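Local coordinates for protein Cry23AA1 (Bacillus thuringiensis, PDB 4RHZ) that binds a zinc ion, forms a binary complex with Cry37Aa1 and probably acts as an aerolysin-type, pore-forming insecticidal toxin, at residues A[14-27]-A[173-187]. Numbering follows the deposited sequence.
Sequences MKEVYGATTVKSTY and LFCRGYRDGALIAAV
Leu173 lies over one face of the Tyr27 ring, its CD2 3.9 Å from the ring centroid in a CH-pi contact. The Tyr18 ring is sandwiched: CB of Ala185 sits over one face, offset toward the rim, and Val17 of its own helix covers the other. Thr22 O meets the Tyr178 ring at its edge. The Arg176 guanidinium takes Phe174 CE2 over a face and Thr26 OG1 at its edge; a water accepts from Arg176 NH1 (2.8 Å) and donates to Lys24 O and Phe174 O, which helps fix the group beside Lys24. Met14, its chain bent at chi2 (-58°) and chi3, curls SD to 3.8 Å from Cys175 CB and CE against Ala185 CB, and with Tyr18 it lays the end of helix 6-18 on the sheet face carrying Cys175, Ala185 and Val187. Strand 22-27 pairs antiparallel with 173-179 through backbone hydrogen bonds. At one end Tyr178 O receives both Thr21 N (2.8 Å) and Thr22 N (3.2 Å), a classic beta bulge. Together they form a three-stranded antiparallel part of the sheet, built on the 173-187 beta hairpin and covered on one face by helix 6-18, at one tip of the elongated aerolysin-family fold.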
loop_
_atom_site.group_PDB
_atom_site.type_symbol
_atom_site.label_atom_id
_atom_site.label_comp_id
_atom_site.label_asym_id
_atom_site.label_seq_id
_atom_site.Cartn_x
_atom_site.Cartn_y
_atom_site.Cartn_z
ATOM N N MET A 14 7.611 -40.533 -20.218
ATOM C CA MET A 14 8.100 -41.845 -20.468
ATOM C C MET A 14 6.972 -42.863 -20.541
ATOM O O MET A 14 7.033 -43.788 -21.332
ATOM C CB MET A 14 9.100 -42.285 -19.408
ATOM C CG MET A 14 10.458 -41.668 -19.514
ATOM S SD MET A 14 11.357 -41.926 -21.075
ATOM C CE MET A 14 11.862 -43.625 -20.755
ATOM N N LYS A 15 5.996 -42.766 -19.661
ATOM C CA LYS A 15 4.913 -43.729 -19.672
ATOM C C LYS A 15 4.067 -43.577 -20.932
ATOM O O LYS A 15 3.662 -44.560 -21.497
ATOM C CB LYS A 15 4.045 -43.624 -18.450
ATOM C CG LYS A 15 4.766 -44.111 -17.205
ATOM C CD LYS A 15 3.892 -44.160 -15.945
ATOM C CE LYS A 15 4.765 -44.550 -14.759
ATOM N NZ LYS A 15 4.075 -44.459 -13.425
ATOM N N GLU A 16 3.837 -42.351 -21.373
ATOM C CA GLU A 16 2.964 -42.146 -22.496
ATOM C C GLU A 16 3.634 -42.540 -23.791
ATOM O O GLU A 16 2.987 -43.117 -24.672
ATOM C CB GLU A 16 2.463 -40.692 -22.598
ATOM C CG GLU A 16 1.367 -40.414 -21.516
ATOM C CD GLU A 16 0.806 -38.997 -21.580
ATOM O OE1 GLU A 16 1.372 -38.136 -22.318
ATOM O OE2 GLU A 16 -0.230 -38.762 -20.919
ATOM N N VAL A 17 4.918 -42.229 -23.908
ATOM C CA VAL A 17 5.581 -42.366 -25.156
ATOM C C VAL A 17 6.029 -43.812 -25.393
ATOM O O VAL A 17 5.904 -44.303 -26.527
ATOM C CB VAL A 17 6.756 -41.413 -25.264
ATOM C CG1 VAL A 17 7.706 -41.832 -26.435
ATOM C CG2 VAL A 17 6.235 -39.956 -25.444
ATOM N N TYR A 18 6.505 -44.475 -24.336
ATOM C CA TYR A 18 7.111 -45.799 -24.438
ATOM C C TYR A 18 6.236 -46.893 -23.882
ATOM O O TYR A 18 6.570 -48.070 -24.019
ATOM C CB TYR A 18 8.511 -45.846 -23.733
ATOM C CG TYR A 18 9.488 -44.951 -24.458
ATOM C CD1 TYR A 18 9.917 -45.268 -25.729
ATOM C CD2 TYR A 18 9.883 -43.729 -23.928
ATOM C CE1 TYR A 18 10.748 -44.437 -26.443
ATOM C CE2 TYR A 18 10.711 -42.888 -24.645
ATOM C CZ TYR A 18 11.160 -43.266 -25.904
ATOM O OH TYR A 18 11.968 -42.442 -26.655
ATOM N N GLY A 19 5.147 -46.544 -23.205
ATOM C CA GLY A 19 4.336 -47.593 -22.533
ATOM C C GLY A 19 5.020 -48.137 -21.300
ATOM O O GLY A 19 4.587 -49.135 -20.748
ATOM N N ALA A 20 6.080 -47.471 -20.806
ATOM C CA ALA A 20 6.708 -47.907 -19.537
ATOM C C ALA A 20 5.678 -47.866 -18.429
ATOM O O ALA A 20 4.801 -47.054 -18.482
ATOM C CB ALA A 20 7.916 -46.996 -19.178
ATOM N N THR A 21 5.769 -48.752 -17.436
ATOM C CA THR A 21 4.854 -48.738 -16.306
ATOM C C THR A 21 5.575 -48.340 -15.042
ATOM O O THR A 21 4.945 -48.099 -14.038
ATOM C CB THR A 21 4.223 -50.143 -16.016
ATOM O OG1 THR A 21 5.242 -51.160 -16.002
ATOM C CG2 THR A 21 3.137 -50.462 -17.052
ATOM N N THR A 22 6.903 -48.284 -15.118
ATOM C CA THR A 22 7.774 -47.957 -14.029
ATOM C C THR A 22 8.865 -47.103 -14.725
ATOM O O THR A 22 9.317 -47.481 -15.831
ATOM C CB THR A 22 8.261 -49.271 -13.396
ATOM O OG1 THR A 22 7.412 -49.602 -12.292
ATOM C CG2 THR A 22 9.542 -49.183 -12.856
ATOM N N VAL A 23 9.245 -45.946 -14.124
ATOM C CA VAL A 23 10.245 -45.051 -14.698
ATOM C C VAL A 23 11.248 -44.559 -13.650
ATOM O O VAL A 23 10.881 -44.217 -12.493
ATOM C CB VAL A 23 9.626 -43.791 -15.267
ATOM C CG1 VAL A 23 10.714 -42.788 -15.740
ATOM C CG2 VAL A 23 8.591 -44.082 -16.330
ATOM N N LYS A 24 12.515 -44.555 -14.037
ATOM C CA LYS A 24 13.517 -43.993 -13.204
ATOM C C LYS A 24 14.342 -43.002 -14.020
ATOM O O LYS A 24 14.895 -43.403 -15.116
ATOM C CB LYS A 24 14.391 -45.091 -12.665
ATOM C CG LYS A 24 15.015 -44.739 -11.360
ATOM C CD LYS A 24 16.426 -44.295 -11.561
ATOM C CE LYS A 24 17.384 -45.389 -11.068
ATOM N NZ LYS A 24 18.431 -44.734 -10.203
ATOM N N SER A 25 14.356 -41.732 -13.560
ATOM C CA SER A 25 15.169 -40.649 -14.172
ATOM C C SER A 25 16.302 -40.139 -13.281
ATOM O O SER A 25 16.221 -40.212 -12.097
ATOM C CB SER A 25 14.320 -39.437 -14.645
ATOM O OG SER A 25 13.390 -38.921 -13.663
ATOM N N THR A 26 17.317 -39.548 -13.875
ATOM C CA THR A 26 18.469 -39.042 -13.195
ATOM C C THR A 26 18.871 -37.835 -13.982
ATOM O O THR A 26 18.922 -37.870 -15.187
ATOM C CB THR A 26 19.611 -40.068 -13.250
ATOM O OG1 THR A 26 19.172 -41.245 -12.536
ATOM C CG2 THR A 26 20.798 -39.568 -12.506
ATOM N N TYR A 27 19.134 -36.747 -13.293
ATOM C CA TYR A 27 19.608 -35.520 -13.931
ATOM C C TYR A 27 20.976 -35.780 -14.462
ATOM O O TYR A 27 21.793 -36.331 -13.767
ATOM C CB TYR A 27 19.586 -34.308 -12.925
ATOM C CG TYR A 27 18.179 -33.788 -12.732
ATOM C CD1 TYR A 27 17.420 -34.162 -11.669
ATOM C CD2 TYR A 27 17.619 -32.903 -13.633
ATOM C CE1 TYR A 27 16.083 -33.695 -11.511
ATOM C CE2 TYR A 27 16.332 -32.421 -13.443
ATOM C CZ TYR A 27 15.577 -32.824 -12.390
ATOM O OH TYR A 27 14.251 -32.312 -12.246
ATOM N N LEU A 173 17.780 -35.286 -18.777
ATOM C CA LEU A 173 17.681 -36.363 -17.806
ATOM C C LEU A 173 17.944 -37.671 -18.556
ATOM O O LEU A 173 17.525 -37.847 -19.722
ATOM C CB LEU A 173 16.282 -36.424 -17.157
ATOM C CG LEU A 173 16.058 -35.264 -16.170
ATOM C CD1 LEU A 173 15.566 -34.024 -16.990
ATOM C CD2 LEU A 173 15.088 -35.672 -15.061
ATOM N N PHE A 174 18.596 -38.576 -17.846
ATOM C CA PHE A 174 18.739 -39.902 -18.285
ATOM C C PHE A 174 17.568 -40.701 -17.806
ATOM O O PHE A 174 17.410 -40.852 -16.610
ATOM C CB PHE A 174 20.063 -40.524 -17.809
ATOM C CG PHE A 174 20.313 -41.900 -18.435
ATOM C CD1 PHE A 174 20.375 -42.038 -19.825
ATOM C CD2 PHE A 174 20.350 -43.014 -17.672
ATOM C CE1 PHE A 174 20.552 -43.265 -20.427
ATOM C CE2 PHE A 174 20.509 -44.258 -18.265
ATOM C CZ PHE A 174 20.629 -44.380 -19.653
ATOM N N CYS A 175 16.758 -41.245 -18.713
ATOM C CA CYS A 175 15.526 -41.950 -18.296
ATOM C C CYS A 175 15.445 -43.455 -18.679
ATOM O O CYS A 175 15.643 -43.851 -19.847
ATOM C CB CYS A 175 14.250 -41.200 -18.768
ATOM S SG CYS A 175 14.459 -39.350 -18.881
ATOM N N ARG A 176 15.155 -44.260 -17.672
ATOM C CA ARG A 176 15.009 -45.666 -17.783
ATOM C C ARG A 176 13.524 -45.994 -17.641
ATOM O O ARG A 176 12.936 -45.685 -16.615
ATOM C CB ARG A 176 15.836 -46.373 -16.667
ATOM C CG ARG A 176 17.420 -46.085 -16.655
ATOM C CD ARG A 176 18.095 -46.771 -15.436
ATOM N NE ARG A 176 19.570 -46.797 -15.389
ATOM C CZ ARG A 176 20.354 -45.866 -14.784
ATOM N NH1 ARG A 176 19.775 -44.789 -14.223
ATOM N NH2 ARG A 176 21.718 -45.992 -14.739
ATOM N N GLY A 177 12.912 -46.599 -18.674
ATOM C CA GLY A 177 11.545 -47.100 -18.609
ATOM C C GLY A 177 11.518 -48.614 -18.512
ATOM O O GLY A 177 12.292 -49.281 -19.170
ATOM N N TYR A 178 10.648 -49.159 -17.686
ATOM C CA TYR A 178 10.501 -50.576 -17.524
ATOM C C TYR A 178 9.065 -50.944 -17.711
ATOM O O TYR A 178 8.182 -50.125 -17.454
ATOM C CB TYR A 178 10.881 -51.033 -16.124
ATOM C CG TYR A 178 12.204 -50.556 -15.670
ATOM C CD1 TYR A 178 13.338 -51.360 -15.750
ATOM C CD2 TYR A 178 12.333 -49.235 -15.150
ATOM C CE1 TYR A 178 14.611 -50.858 -15.290
ATOM C CE2 TYR A 178 13.532 -48.734 -14.738
ATOM C CZ TYR A 178 14.674 -49.539 -14.795
ATOM O OH TYR A 178 15.822 -48.972 -14.321
ATOM N N ARG A 179 8.869 -52.172 -18.202
ATOM C CA ARG A 179 7.556 -52.785 -18.465
ATOM C C ARG A 179 7.685 -54.306 -18.242
ATOM O O ARG A 179 8.637 -54.912 -18.738
ATOM C CB ARG A 179 7.174 -52.495 -19.920
ATOM C CG ARG A 179 5.678 -52.605 -20.268
ATOM C CD ARG A 179 5.544 -52.940 -21.735
ATOM N NE ARG A 179 4.373 -52.367 -22.372
ATOM C CZ ARG A 179 4.418 -51.458 -23.344
ATOM N NH1 ARG A 179 5.605 -50.999 -23.783
ATOM N NH2 ARG A 179 3.270 -51.012 -23.878
ATOM N N ASP A 180 6.759 -54.917 -17.513
ATOM C CA ASP A 180 6.723 -56.418 -17.392
ATOM C C ASP A 180 8.069 -57.051 -17.002
ATOM O O ASP A 180 8.523 -58.021 -17.649
ATOM C CB ASP A 180 6.248 -57.121 -18.719
ATOM C CG ASP A 180 4.864 -56.658 -19.193
ATOM O OD1 ASP A 180 4.720 -56.414 -20.429
ATOM O OD2 ASP A 180 3.939 -56.532 -18.345
ATOM N N GLY A 181 8.698 -56.510 -15.965
ATOM C CA GLY A 181 9.917 -57.087 -15.401
ATOM C C GLY A 181 11.192 -56.768 -16.186
ATOM O O GLY A 181 12.243 -57.338 -15.883
ATOM N N ALA A 182 11.104 -55.894 -17.199
ATOM C CA ALA A 182 12.257 -55.588 -18.070
ATOM C C ALA A 182 12.403 -54.093 -18.400
ATOM O O ALA A 182 11.401 -53.355 -18.528
ATOM C CB ALA A 182 12.161 -56.401 -19.397
ATOM N N LEU A 183 13.655 -53.684 -18.610
ATOM C CA LEU A 183 14.001 -52.334 -19.027
ATOM C C LEU A 183 13.754 -52.283 -20.493
ATOM O O LEU A 183 14.379 -53.055 -21.186
ATOM C CB LEU A 183 15.478 -52.051 -18.738
ATOM C CG LEU A 183 16.009 -50.683 -19.182
ATOM C CD1 LEU A 183 16.856 -49.960 -18.127
ATOM C CD2 LEU A 183 16.772 -50.748 -20.451
ATOM N N ILE A 184 12.933 -51.349 -20.988
ATOM C CA ILE A 184 12.592 -51.275 -22.418
ATOM C C ILE A 184 13.076 -49.959 -23.003
ATOM O O ILE A 184 12.932 -49.710 -24.189
ATOM C CB ILE A 184 11.033 -51.318 -22.634
ATOM C CG1 ILE A 184 10.358 -50.199 -21.793
ATOM C CG2 ILE A 184 10.486 -52.708 -22.218
ATOM C CD1 ILE A 184 8.905 -49.822 -22.137
ATOM N N ALA A 185 13.579 -49.055 -22.171
ATOM C CA ALA A 185 14.005 -47.713 -22.696
ATOM C C ALA A 185 15.099 -47.121 -21.844
ATOM O O ALA A 185 15.039 -47.192 -20.618
ATOM C CB ALA A 185 12.815 -46.745 -22.807
ATOM N N ALA A 186 16.099 -46.566 -22.487
ATOM C CA ALA A 186 17.150 -45.888 -21.812
ATOM C C ALA A 186 17.542 -44.727 -22.667
ATOM O O ALA A 186 18.464 -44.847 -23.461
ATOM C CB ALA A 186 18.327 -46.809 -21.598
ATOM N N VAL A 187 16.833 -43.590 -22.493
ATOM C CA VAL A 187 16.963 -42.425 -23.376
ATOM C C VAL A 187 17.248 -41.085 -22.619
ATOM O O VAL A 187 17.053 -40.966 -21.406
ATOM C CB VAL A 187 15.675 -42.267 -24.185
ATOM C CG1 VAL A 187 15.362 -43.553 -25.098
ATOM C CG2 VAL A 187 14.511 -42.067 -23.243
HETATM O O HOH W 1 17.595 -43.147 -14.824
#